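PDB 5D2K: 4-oxalocrotonate decarboxylase NahK from Pseudomonas putida, which catalyses the metal-assisted decarboxylation of (3E)-2-oxohex-3-enedioate to 2-oxopent-4-enoate and carbon dioxide, a step in bacterial naphthalene degradation. Local coordinates for residues 8-13 / 48-53; 33-36 / 41-44; 67-72 / 147-152; 93-98 / 165-170; 126-131 / 223-228. The protein carries 1 engineered substitution. All blocks are in the same frame, centred on the assembly; numbering follows the deposited sequence.

Interaction 1: 8-13 / 48-53; sequences RTLTRE and YDVQWE
R8 and D49 form a side-on salt bridge in which each carboxylate oxygen has its own nitrogen. R8 NE lies 2.7 Å from D49 OD2, and R8 NH2 lies 3.0 Å from D49 OD1. Both oxygens are met on their syn sides, the guanidinium and carboxylate planes being nearly coplanar, and the N-H...O angles of 163° and 166° are nearly straight. The arginine reaches across because its chain runs extended from CG to NE (chi2 171°). D49 OD1 is also bridged by R227, which gives this acid a second positive partner.

The apolar part is a single touch: L10 CD1 and V50 CG2 are 4.1 Å apart, with the two side chains crossing at about a right angle. L10 continues onto V15 and L18 of helix 12-27, while V50 also packs on A165.

A water supplies the third link. It accepts from R12 NH2 at 3.0 Å and donates to E53 OE1, joining the start of helix 12-27 to helix 44-60 where the two charged groups do not meet directly.

Such a contact rests mainly on charge: leucine and valine meet at its better-buried part, long charged chains tie the part nearer solvent, and the two arginines probably stabilise D49 as a carboxylate.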
# COMPACT_ATOMS: atom_id res chain seq x y z
N ARG A 8 4.76 22.24 10.03
CA ARG A 8 3.98 21.45 10.98
C ARG A 8 3.03 22.33 11.79
O ARG A 8 3.37 23.47 12.10
CB ARG A 8 4.91 20.68 11.92
CG ARG A 8 5.60 19.50 11.26
CD ARG A 8 6.68 18.90 12.15
NE ARG A 8 7.10 17.58 11.67
CZ ARG A 8 8.03 17.37 10.76
NH1 ARG A 8 8.67 18.40 10.20
NH2 ARG A 8 8.33 16.13 10.39
N THR A 9 1.85 21.81 12.12
CA THR A 9 0.89 22.58 12.92
C THR A 9 0.44 21.84 14.19
O THR A 9 -0.13 22.46 15.09
CB THR A 9 -0.38 22.96 12.11
OG1 THR A 9 -1.14 21.79 11.78
CG2 THR A 9 -0.01 23.72 10.84
N LEU A 10 0.68 20.54 14.25
CA LEU A 10 0.29 19.77 15.43
C LEU A 10 1.29 19.92 16.57
O LEU A 10 2.50 20.09 16.35
CB LEU A 10 0.15 18.29 15.09
CG LEU A 10 -0.93 17.88 14.09
CD1 LEU A 10 -0.84 16.37 13.85
CD2 LEU A 10 -2.33 18.27 14.57
N THR A 11 0.79 19.86 17.80
CA THR A 11 1.66 19.70 18.96
C THR A 11 2.08 18.24 19.05
O THR A 11 1.42 17.37 18.47
CB THR A 11 0.95 20.10 20.27
OG1 THR A 11 -0.11 19.18 20.54
CG2 THR A 11 0.38 21.51 20.17
N ARG A 12 3.16 17.96 19.78
CA ARG A 12 3.60 16.58 19.97
C ARG A 12 2.51 15.74 20.64
O ARG A 12 2.25 14.60 20.23
CB ARG A 12 4.90 16.51 20.79
CG ARG A 12 5.28 15.08 21.12
CD ARG A 12 6.65 14.94 21.76
NE ARG A 12 6.84 13.55 22.18
CZ ARG A 12 7.23 12.58 21.36
NH1 ARG A 12 7.50 12.85 20.09
NH2 ARG A 12 7.36 11.34 21.82
N GLU A 13 1.86 16.31 21.65
CA GLU A 13 0.75 15.65 22.32
C GLU A 13 -0.34 15.23 21.33
O GLU A 13 -0.89 14.13 21.44
CB GLU A 13 0.16 16.56 23.40
CG GLU A 13 -1.00 15.95 24.15
CD GLU A 13 -2.13 16.93 24.36
OE1 GLU A 13 -2.80 17.31 23.37
OE2 GLU A 13 -2.36 17.32 25.53
N TYR A 48 2.39 12.55 8.18
CA TYR A 48 3.41 11.51 8.19
C TYR A 48 3.97 11.32 9.61
O TYR A 48 4.32 10.20 9.98
CB TYR A 48 4.53 11.81 7.18
CG TYR A 48 4.20 11.33 5.77
CD1 TYR A 48 4.13 9.96 5.48
CD2 TYR A 48 3.93 12.23 4.75
CE1 TYR A 48 3.82 9.51 4.19
CE2 TYR A 48 3.63 11.79 3.46
CZ TYR A 48 3.57 10.43 3.19
OH TYR A 48 3.26 9.99 1.92
N ASP A 49 4.00 12.39 10.41
CA ASP A 49 4.38 12.26 11.83
C ASP A 49 3.43 11.28 12.52
O ASP A 49 3.85 10.40 13.27
CB ASP A 49 4.32 13.61 12.57
CG ASP A 49 5.50 14.52 12.26
OD1 ASP A 49 6.48 14.09 11.62
OD2 ASP A 49 5.45 15.69 12.70
N VAL A 50 2.13 11.44 12.25
CA VAL A 50 1.14 10.56 12.84
C VAL A 50 1.34 9.12 12.34
O VAL A 50 1.34 8.19 13.14
CB VAL A 50 -0.29 11.05 12.54
CG1 VAL A 50 -1.33 10.01 12.96
CG2 VAL A 50 -0.55 12.37 13.25
N GLN A 51 1.53 8.95 11.03
CA GLN A 51 1.75 7.62 10.47
C GLN A 51 2.96 6.91 11.09
O GLN A 51 2.89 5.73 11.45
CB GLN A 51 1.93 7.68 8.95
CG GLN A 51 1.99 6.27 8.33
CD GLN A 51 2.43 6.28 6.88
OE1 GLN A 51 3.53 5.82 6.56
NE2 GLN A 51 1.57 6.79 6.00
N TRP A 52 4.08 7.63 11.20
CA TRP A 52 5.28 7.02 11.75
C TRP A 52 5.13 6.75 13.25
O TRP A 52 5.77 5.84 13.78
CB TRP A 52 6.52 7.88 11.47
CG TRP A 52 7.05 7.77 10.06
CD1 TRP A 52 6.61 8.46 8.97
CD2 TRP A 52 8.13 6.93 9.60
NE1 TRP A 52 7.35 8.11 7.86
CE2 TRP A 52 8.28 7.17 8.22
CE3 TRP A 52 8.97 6.00 10.22
CZ2 TRP A 52 9.24 6.51 7.44
CZ3 TRP A 52 9.93 5.35 9.45
CH2 TRP A 52 10.05 5.60 8.07
N GLU A 53 4.27 7.50 13.93
CA GLU A 53 3.99 7.21 15.32
C GLU A 53 3.15 5.94 15.44
O GLU A 53 3.35 5.15 16.35
CB GLU A 53 3.31 8.39 16.02
CG GLU A 53 2.80 8.12 17.43
CD GLU A 53 3.84 7.67 18.44
OE1 GLU A 53 5.07 7.79 18.21
OE2 GLU A 53 3.40 7.18 19.52
O HOH W 1 6.71 8.72 20.60

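Interaction 2: 33-36 / 41-44; sequences GKVT and EMTF
No ring or other flat side chain takes part where V35 and T36 meet M42; neither faces nor edges come into play, and the contact is made by aliphatic branches and a thioether. It closes the turn between two helices of the helical N-terminal part of the chain, the short weakly bonded helix 35-38 and the long helix 44-60. M42 sits in the connecting loop and sends its side chain back toward the short helix. Its CG is anti to the backbone N (chi1 -162°) and the chain stays extended beyond it, a shape that carries the sulfur and the terminal methyl inward. A methionine suits such a place, since its long unbranched chain can reach several neighbours at once: M42 CE also lies 4.0 Å from A165 CB. V35, beta-branched and compact, fills the angle between M42 and the residues L18 and I22 of helix 12-27.

T36 divides its two branches by chemistry. Its methyl CG2 is 4.3 Å from M42 CB, whereas its hydroxyl OG1 is hydrogen-bonded to D159. Just beyond M42, T43 caps the start of helix 44-60 with its side chain, and its backbone N is bound by D46 OD2, as in a capping box. The valine and methionine side chains cross obliquely, and V35 CG2 stands equally far, 4.1 Å, from M42 SD and M42 CE.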
# COMPACT_ATOMS: atom_id res chain seq x y z
N GLY A 33 -14.28 9.90 11.73
CA GLY A 33 -14.34 11.08 10.88
C GLY A 33 -12.96 11.44 10.37
O GLY A 33 -11.95 11.13 11.02
N LYS A 34 -12.90 12.09 9.20
CA LYS A 34 -11.64 12.62 8.66
C LYS A 34 -10.97 13.48 9.71
O LYS A 34 -11.61 14.35 10.29
CB LYS A 34 -11.88 13.47 7.41
CG LYS A 34 -12.06 12.70 6.12
CD LYS A 34 -12.14 13.66 4.93
CE LYS A 34 -13.21 14.71 5.15
NZ LYS A 34 -13.47 15.52 3.93
N VAL A 35 -9.69 13.25 9.98
CA VAL A 35 -9.07 13.96 11.09
C VAL A 35 -8.85 15.44 10.74
O VAL A 35 -8.73 16.27 11.63
CB VAL A 35 -7.75 13.30 11.55
CG1 VAL A 35 -8.05 11.98 12.26
CG2 VAL A 35 -6.79 13.10 10.38
N THR A 36 -8.83 15.76 9.45
CA THR A 36 -8.70 17.16 9.05
C THR A 36 -9.97 17.96 9.34
O THR A 36 -9.96 19.18 9.27
CB THR A 36 -8.36 17.28 7.56
OG1 THR A 36 -9.31 16.55 6.78
CG2 THR A 36 -6.96 16.72 7.29
N GLU A 41 -5.87 22.61 9.53
CA GLU A 41 -4.57 23.14 9.10
C GLU A 41 -3.49 22.07 9.01
O GLU A 41 -2.35 22.36 8.67
CB GLU A 41 -4.11 24.24 10.05
CG GLU A 41 -5.12 25.37 10.23
CD GLU A 41 -5.55 25.98 8.92
OE1 GLU A 41 -4.66 26.35 8.12
OE2 GLU A 41 -6.78 26.09 8.68
N MET A 42 -3.86 20.83 9.33
CA MET A 42 -2.93 19.71 9.29
C MET A 42 -2.20 19.62 7.95
O MET A 42 -2.81 19.74 6.89
CB MET A 42 -3.71 18.42 9.55
CG MET A 42 -2.87 17.25 9.95
SD MET A 42 -3.98 16.02 10.68
CE MET A 42 -2.93 14.58 10.51
N THR A 43 -0.89 19.42 8.02
CA THR A 43 -0.05 19.34 6.83
C THR A 43 0.35 17.91 6.52
O THR A 43 0.12 17.01 7.33
CB THR A 43 1.24 20.15 6.99
OG1 THR A 43 2.05 19.55 8.00
CG2 THR A 43 0.92 21.59 7.37
N PHE A 44 0.98 17.70 5.37
CA PHE A 44 1.49 16.37 5.06
C PHE A 44 2.56 15.94 6.06
O PHE A 44 2.64 14.77 6.45
CB PHE A 44 2.05 16.31 3.63
CG PHE A 44 1.00 16.04 2.59
CD1 PHE A 44 0.45 14.77 2.46
CD2 PHE A 44 0.58 17.04 1.72
CE1 PHE A 44 -0.51 14.51 1.50
CE2 PHE A 44 -0.38 16.78 0.76
CZ PHE A 44 -0.93 15.51 0.65

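Interaction 3: 67-72 / 147-152; sequences GLKMGL and EVIDSR. With MG (magnesium ion), chain C; OOG (2-oxoadipic acid), chain D.
K69 folds its side chain into a hook that meets an outstretched E147. The lysine has CG between its backbone N and carbonyl carbon (chi1 46°) and bends again at each later torsion, while E147 has CG anti to its backbone N (chi1 -159°) and runs straight beyond it. The two chains cross at about a right angle, and K69 NZ comes 2.7 Å from E147 OE2, on the syn lone pair; its bond to E147 OE1 is weak.

The carboxylate divides its work, for E147 OE1 binds the magnesium ion at 2.0 Å. With E114 and E116 it makes up the protein's share of the metal site. The keto oxygen O5 and carboxylate oxygen O4 of 2-oxoadipate chelate the metal, and a water that donates to M70 O takes the sixth place. This acidic metal site lies within the curled mixed sheet of the fumarylacetoacetate hydrolase fold, to which strands 65-71 and 139-149 both belong.

K69 NZ also donates to O5 of the ligand at 2.7 Å and to A168 O, so several acceptors fix its position. At the end of strand 65-71, G71 has no side chain and lets its CA approach ligand C5 to 3.6 Å. Beyond it L72 N donates to ligand O3 at 3.0 Å, and I149 CD1 packs 3.6 Å from ligand O2, on the other carboxylate.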
# COMPACT_ATOMS: atom_id res chain seq x y z
N GLY A 67 7.46 -4.46 5.28
CA GLY A 67 7.59 -3.76 4.01
C GLY A 67 6.97 -2.38 3.97
O GLY A 67 6.53 -1.86 4.99
N LEU A 68 6.96 -1.79 2.78
CA LEU A 68 6.38 -0.48 2.54
C LEU A 68 5.45 -0.57 1.34
O LEU A 68 5.61 -1.46 0.51
CB LEU A 68 7.47 0.57 2.28
CG LEU A 68 8.49 0.80 3.38
CD1 LEU A 68 9.64 1.66 2.86
CD2 LEU A 68 7.84 1.43 4.61
N LYS A 69 4.48 0.35 1.24
CA LYS A 69 3.64 0.42 0.04
C LYS A 69 3.59 1.84 -0.50
O LYS A 69 3.69 2.82 0.24
CB LYS A 69 2.21 -0.11 0.29
CG LYS A 69 1.48 0.36 1.56
CD LYS A 69 0.64 1.62 1.38
CE LYS A 69 -0.45 1.48 0.31
NZ LYS A 69 -1.83 1.02 0.75
N MET A 70 3.48 1.94 -1.82
CA MET A 70 3.19 3.20 -2.49
C MET A 70 1.73 3.20 -2.90
O MET A 70 1.21 2.17 -3.36
CB MET A 70 4.09 3.39 -3.70
CG MET A 70 5.51 3.80 -3.32
SD MET A 70 5.61 5.50 -2.76
CE MET A 70 5.24 6.36 -4.28
N GLY A 71 1.08 4.34 -2.73
CA GLY A 71 -0.32 4.47 -3.10
C GLY A 71 -0.58 5.65 -4.01
O GLY A 71 0.20 6.62 -4.02
N LEU A 72 -1.67 5.56 -4.76
CA LEU A 72 -2.09 6.61 -5.68
C LEU A 72 -0.99 6.89 -6.69
O LEU A 72 -0.53 8.02 -6.86
CB LEU A 72 -2.48 7.87 -4.92
CG LEU A 72 -3.46 7.57 -3.77
CD1 LEU A 72 -3.87 8.83 -3.06
CD2 LEU A 72 -4.69 6.79 -4.27
N GLU A 147 -3.30 -6.30 -2.76
CA GLU A 147 -3.53 -5.58 -1.52
C GLU A 147 -4.99 -5.61 -1.14
O GLU A 147 -5.85 -5.53 -2.00
CB GLU A 147 -3.08 -4.11 -1.59
CG GLU A 147 -2.86 -3.55 -0.17
CD GLU A 147 -2.34 -2.12 -0.11
OE1 GLU A 147 -2.24 -1.44 -1.15
OE2 GLU A 147 -2.05 -1.67 1.02
N VAL A 148 -5.27 -5.72 0.15
CA VAL A 148 -6.59 -5.41 0.68
C VAL A 148 -6.49 -4.06 1.35
O VAL A 148 -5.76 -3.92 2.34
CB VAL A 148 -7.09 -6.46 1.68
CG1 VAL A 148 -8.54 -6.14 2.10
CG2 VAL A 148 -7.01 -7.86 1.08
N ILE A 149 -7.18 -3.06 0.80
CA ILE A 149 -7.20 -1.75 1.44
C ILE A 149 -8.51 -1.54 2.16
O ILE A 149 -9.53 -2.13 1.79
CB ILE A 149 -6.96 -0.60 0.45
CG1 ILE A 149 -7.93 -0.67 -0.72
CG2 ILE A 149 -5.49 -0.58 0.00
CD1 ILE A 149 -7.91 0.59 -1.60
N ASP A 150 -8.47 -0.73 3.20
CA ASP A 150 -9.63 -0.59 4.08
C ASP A 150 -9.50 0.70 4.86
O ASP A 150 -9.07 0.71 6.02
CB ASP A 150 -9.71 -1.81 5.02
CG ASP A 150 -11.04 -1.91 5.74
OD1 ASP A 150 -12.06 -1.51 5.16
OD2 ASP A 150 -11.07 -2.41 6.89
N SER A 151 -9.87 1.81 4.22
CA SER A 151 -9.76 3.11 4.88
C SER A 151 -10.57 3.13 6.16
O SER A 151 -11.71 2.66 6.18
CB SER A 151 -10.25 4.22 3.94
OG SER A 151 -10.23 5.48 4.61
N ARG A 152 -10.00 3.69 7.22
CA ARG A 152 -10.74 3.81 8.46
C ARG A 152 -11.69 5.02 8.43
O ARG A 152 -12.40 5.26 9.40
CB ARG A 152 -9.77 3.89 9.66
CG ARG A 152 -9.42 2.51 10.27
CD ARG A 152 -8.84 1.51 9.24
NE ARG A 152 -7.56 1.98 8.71
CZ ARG A 152 -6.63 1.19 8.17
NH1 ARG A 152 -5.49 1.74 7.72
NH2 ARG A 152 -6.81 -0.13 8.07
MG MG C . -2.19 -0.41 -2.89
C2 OOG D . -5.27 4.61 -0.44
C3 OOG D . -4.40 3.41 -0.77
C4 OOG D . -3.76 3.56 -2.13
C6 OOG D . -2.79 2.08 -4.05
O4 OOG D . -2.23 1.02 -4.41
O3 OOG D . -3.11 2.96 -4.89
C5 OOG D . -3.08 2.29 -2.58
C1 OOG D . -6.72 4.30 -0.78
O1 OOG D . -7.60 4.27 0.12
O2 OOG D . -7.03 4.09 -1.98
O5 OOG D . -2.75 1.42 -1.81
O HOH W 2 -0.14 -0.04 -2.71

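Interaction 4: 93-98 / 165-170; sequences DYFSVP and ADNASS. With OOG (2-oxoadipic acid), chain D.
F95 points its ring at the loop that carries S170 and N167, and one corner of the ring, CE2, does most of the touching. S170 CB approaches F95 CE2 obliquely at 3.7 Å. N167 comes from another direction, its ND2 at the ring edge, near the ring plane and 4.2 Å from F95 CE2. With CG anti to the backbone N (chi1 -166°), the asparagine swings its amide out so that ND2 reaches that edge. Neither approach is a stack. Behind F95, Y94 turns one ring face to F95 CD1.

The same two loop residues also have polar work. N167 OD1 accepts from F90 N. S170 OG donates to N167 O at 2.9 Å, almost in line with the carbonyl bond, and that carbonyl also accepts from S170 N. S170 OG has a weak bond from K69 NZ besides.

N167 is the C-prime residue of a Schellman motif that ends helix 160-165. Its positive phi, tolerated by asparagine better than by most residues, is followed by positive values at A168 and S169, so the chain winds tightly before strand 170-175 begins. S169 then faces the ligand, donating from OG to O1 of 2-oxoadipate at 2.8 Å. Strand 96-97, just after F95, pairs in parallel with strand 170-175.

A buried phenyl corner thus packs against S170 and N167 by van der Waals contact alone, leaving hydroxyl and carbonyl groups of the same loop to serve the ligand and the lysine beside it.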
# COMPACT_ATOMS: atom_id res chain seq x y z
N ASP A 93 3.60 -7.14 10.00
CA ASP A 93 3.64 -8.57 9.69
C ASP A 93 2.25 -9.24 9.68
O ASP A 93 1.99 -10.06 8.80
CB ASP A 93 4.62 -9.33 10.61
CG ASP A 93 4.45 -9.04 12.10
OD1 ASP A 93 3.42 -8.51 12.58
OD2 ASP A 93 5.40 -9.42 12.83
N TYR A 94 1.37 -8.88 10.60
CA TYR A 94 0.06 -9.55 10.66
C TYR A 94 -0.85 -9.13 9.50
O TYR A 94 -1.94 -9.70 9.33
CB TYR A 94 -0.64 -9.30 12.00
CG TYR A 94 -1.04 -7.86 12.24
CD1 TYR A 94 -2.28 -7.39 11.83
CD2 TYR A 94 -0.19 -6.98 12.88
CE1 TYR A 94 -2.65 -6.06 12.04
CE2 TYR A 94 -0.55 -5.65 13.09
CZ TYR A 94 -1.79 -5.21 12.67
OH TYR A 94 -2.17 -3.90 12.89
N PHE A 95 -0.42 -8.16 8.68
CA PHE A 95 -1.13 -7.83 7.44
C PHE A 95 -1.05 -8.97 6.43
O PHE A 95 -1.87 -9.06 5.51
CB PHE A 95 -0.57 -6.58 6.74
CG PHE A 95 -0.79 -5.26 7.46
CD1 PHE A 95 -1.37 -5.18 8.72
CD2 PHE A 95 -0.40 -4.08 6.82
CE1 PHE A 95 -1.55 -3.93 9.34
CE2 PHE A 95 -0.57 -2.84 7.44
CZ PHE A 95 -1.14 -2.77 8.69
N SER A 96 -0.02 -9.82 6.55
CA SER A 96 0.28 -10.81 5.51
C SER A 96 -0.72 -11.97 5.46
O SER A 96 -1.15 -12.49 6.50
CB SER A 96 1.70 -11.35 5.71
OG SER A 96 1.81 -12.07 6.94
N VAL A 97 -1.07 -12.37 4.24
CA VAL A 97 -1.99 -13.47 3.95
C VAL A 97 -1.32 -14.38 2.92
O VAL A 97 -0.73 -13.89 1.96
CB VAL A 97 -3.34 -12.92 3.38
CG1 VAL A 97 -4.33 -14.05 3.06
CG2 VAL A 97 -3.96 -11.91 4.34
N PRO A 98 -1.39 -15.70 3.13
CA PRO A 98 -0.76 -16.62 2.18
C PRO A 98 -1.59 -16.80 0.90
O PRO A 98 -2.82 -16.65 0.97
CB PRO A 98 -0.70 -17.93 2.97
CG PRO A 98 -1.90 -17.89 3.82
CD PRO A 98 -2.06 -16.42 4.23
N ALA A 165 -2.28 9.90 7.31
CA ALA A 165 -2.31 9.68 8.75
C ALA A 165 -2.85 8.28 9.10
O ALA A 165 -2.47 7.71 10.12
CB ALA A 165 -3.16 10.76 9.43
N ASP A 166 -3.75 7.77 8.25
CA ASP A 166 -4.34 6.43 8.36
C ASP A 166 -3.50 5.37 7.62
O ASP A 166 -4.02 4.34 7.16
CB ASP A 166 -5.78 6.48 7.81
CG ASP A 166 -6.56 5.18 8.01
OD1 ASP A 166 -6.41 4.53 9.06
OD2 ASP A 166 -7.34 4.83 7.10
N ASN A 167 -2.19 5.61 7.52
CA ASN A 167 -1.27 4.66 6.91
C ASN A 167 -1.71 4.20 5.52
O ASN A 167 -1.60 3.03 5.16
CB ASN A 167 -1.08 3.45 7.82
CG ASN A 167 0.11 2.60 7.41
OD1 ASN A 167 1.07 3.13 6.85
ND2 ASN A 167 0.04 1.30 7.64
N ALA A 168 -2.21 5.15 4.74
CA ALA A 168 -2.62 4.90 3.35
C ALA A 168 -3.58 3.71 3.24
O ALA A 168 -3.53 2.96 2.27
CB ALA A 168 -1.39 4.70 2.47
N SER A 169 -4.48 3.57 4.22
CA SER A 169 -5.57 2.58 4.18
C SER A 169 -5.09 1.12 4.22
O SER A 169 -5.85 0.20 3.90
CB SER A 169 -6.44 2.79 2.94
OG SER A 169 -6.86 4.15 2.81
N SER A 170 -3.85 0.89 4.63
CA SER A 170 -3.30 -0.46 4.60
C SER A 170 -3.98 -1.37 5.62
O SER A 170 -4.33 -0.93 6.72
CB SER A 170 -1.80 -0.42 4.87
OG SER A 170 -1.13 0.43 3.96
C2 OOG D . -5.27 4.61 -0.44
C3 OOG D . -4.40 3.41 -0.77
C4 OOG D . -3.76 3.56 -2.13
C6 OOG D . -2.79 2.08 -4.05
O4 OOG D . -2.23 1.02 -4.41
O3 OOG D . -3.11 2.96 -4.89
C5 OOG D . -3.08 2.29 -2.58
C1 OOG D . -6.72 4.30 -0.78
O1 OOG D . -7.60 4.27 0.12
O2 OOG D . -7.03 4.09 -1.98
O5 OOG D . -2.75 1.42 -1.81

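Interaction 5: 126-131 / 223-228; sequences HGPGCH and LLAERG. With EDO (1,2-ethanediol), chain H; EDO (1,2-ethanediol), chain G.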
# COMPACT_ATOMS: atom_id res chain seq x y z
N HIS A 126 18.62 5.41 -1.64
CA HIS A 126 18.54 6.73 -1.02
C HIS A 126 18.08 7.82 -1.99
O HIS A 126 18.49 7.84 -3.15
CB HIS A 126 19.91 7.16 -0.46
CG HIS A 126 20.45 6.27 0.62
ND1 HIS A 126 20.39 6.61 1.96
CD2 HIS A 126 21.07 5.07 0.57
CE1 HIS A 126 20.95 5.66 2.68
NE2 HIS A 126 21.37 4.71 1.86
N GLY A 127 17.24 8.72 -1.51
CA GLY A 127 17.03 9.99 -2.18
C GLY A 127 17.86 11.02 -1.44
O GLY A 127 18.61 10.69 -0.52
N PRO A 128 17.72 12.30 -1.82
CA PRO A 128 16.88 12.79 -2.91
C PRO A 128 17.52 12.52 -4.27
O PRO A 128 18.66 12.06 -4.34
CB PRO A 128 16.80 14.30 -2.63
CG PRO A 128 18.10 14.60 -1.97
CD PRO A 128 18.41 13.40 -1.12
N GLY A 129 16.77 12.78 -5.34
CA GLY A 129 17.28 12.63 -6.69
C GLY A 129 17.46 11.20 -7.14
O GLY A 129 18.23 10.93 -8.06
N CYS A 130 16.77 10.26 -6.49
CA CYS A 130 16.76 8.88 -6.96
C CYS A 130 16.03 8.77 -8.29
O CYS A 130 14.90 9.24 -8.42
CB CYS A 130 16.10 7.96 -5.92
SG CYS A 130 16.29 6.18 -6.25
N HIS A 131 16.68 8.16 -9.29
CA HIS A 131 16.09 8.01 -10.61
C HIS A 131 15.86 6.54 -10.93
O HIS A 131 16.37 5.65 -10.25
CB HIS A 131 16.99 8.63 -11.69
CG HIS A 131 17.19 10.11 -11.53
ND1 HIS A 131 16.29 11.04 -11.99
CD2 HIS A 131 18.21 10.81 -10.97
CE1 HIS A 131 16.74 12.25 -11.72
NE2 HIS A 131 17.89 12.14 -11.09
N LEU A 223 10.58 10.33 -1.45
CA LEU A 223 9.65 10.74 -0.39
C LEU A 223 10.24 10.49 1.00
O LEU A 223 10.13 11.34 1.90
CB LEU A 223 8.31 10.01 -0.54
CG LEU A 223 7.47 10.44 -1.75
CD1 LEU A 223 6.28 9.51 -1.96
CD2 LEU A 223 7.00 11.88 -1.55
N LEU A 224 10.88 9.34 1.17
CA LEU A 224 11.46 8.98 2.46
C LEU A 224 12.59 9.94 2.81
O LEU A 224 12.75 10.29 3.97
CB LEU A 224 11.95 7.53 2.45
CG LEU A 224 10.87 6.45 2.49
CD1 LEU A 224 11.50 5.10 2.18
CD2 LEU A 224 10.19 6.41 3.86
N ALA A 225 13.34 10.38 1.80
CA ALA A 225 14.48 11.27 2.03
C ALA A 225 14.06 12.61 2.64
O ALA A 225 14.86 13.26 3.33
CB ALA A 225 15.24 11.50 0.72
N GLU A 226 12.82 13.01 2.41
CA GLU A 226 12.31 14.25 2.99
C GLU A 226 12.34 14.21 4.52
O GLU A 226 12.39 15.25 5.17
CB GLU A 226 10.88 14.53 2.52
CG GLU A 226 10.74 14.72 1.01
CD GLU A 226 9.29 14.94 0.60
OE1 GLU A 226 8.47 15.26 1.48
OE2 GLU A 226 8.97 14.79 -0.60
N ARG A 227 12.29 13.01 5.08
CA ARG A 227 12.35 12.81 6.52
C ARG A 227 13.68 12.21 6.98
O ARG A 227 13.80 11.75 8.11
CB ARG A 227 11.19 11.92 6.98
CG ARG A 227 9.82 12.49 6.65
CD ARG A 227 8.69 11.54 7.08
NE ARG A 227 8.65 11.31 8.52
CZ ARG A 227 7.96 12.07 9.36
NH1 ARG A 227 7.27 13.11 8.91
NH2 ARG A 227 7.96 11.79 10.66
N GLY A 228 14.69 12.21 6.10
CA GLY A 228 15.98 11.63 6.43
C GLY A 228 15.99 10.11 6.47
O GLY A 228 16.89 9.50 7.03
C1 EDO H . 7.39 12.43 3.73
O1 EDO H . 8.33 11.35 3.87
C2 EDO H . 6.97 12.61 2.27
O2 EDO H . 6.39 13.91 2.08
C1 EDO G . 18.37 10.68 3.27
O1 EDO G . 18.72 11.73 2.36
C2 EDO G . 18.80 9.36 2.67
O2 EDO G . 19.80 8.74 3.50
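Flanking the contact of G127 and P128 with A225, the shortest polar bond goes from O2 of the ethanediol of chain H to E226 OE1, 2.6 Å. The other hydroxyl of that diol donates to L223 O at 2.7 Å, so the molecule links L223 and E226 near the end of helix 213-225. A second ethanediol, chain G, lies on the side of the 126-131 loop. Its O2 is 2.7 Å from H126 ND1, at the edge of the imidazole, and its O1 donates to G127 O. Both diols probably come from the crystallisation liquor; the H126 ring also stacks with H230.

Between the two segments themselves the contact is small and made by van der Waals packing, without polar bonds. The methyl of A225 sits against the peptide joining G127 to P128, with A225 CB 3.4 Å from G127 C and 3.6 Å from P128 N. That peptide is cis, and the ring atom P128 CD comes within 4.1 Å of A225 CB as well. G127 and A225 suit the place because their CA atoms are only 5.1 Å apart, leaving little room for a larger side chain. Further along, C130 N is hydrogen-bonded to N222 OD1, a second tie between loop and helix.

G129 and G228 both take positive phi, as glycine does readily. For G228 this completes a Schellman motif: G228 N binds A225 O and E229 N binds L224 O, the classic C-terminal ending of an alpha helix, here with a cis-proline loop laid against that end.

In the fold
Interactions 3 and 4 lie deepest, share the curled sheet and both touch the bound 2-oxoadipate; a salt bridge between R152 and D166 joins them. Interaction 3 is ionic, with a metal, a lysine and a carboxylate, whereas interaction 4 is van der Waals packing of a phenyl ring on a loop whose other groups serve the ligand. Interaction 2 is also buried but away from the site, and purely apolar. It is nested within the loop closed by interaction 1, and both hold the helical N-terminal part together, interaction 1 adding charges and a water. Interaction 5 is a surface contact of small residues; R227 ties it to interaction 1, while L223 and L224 pack on strand 65-71 of interaction 3.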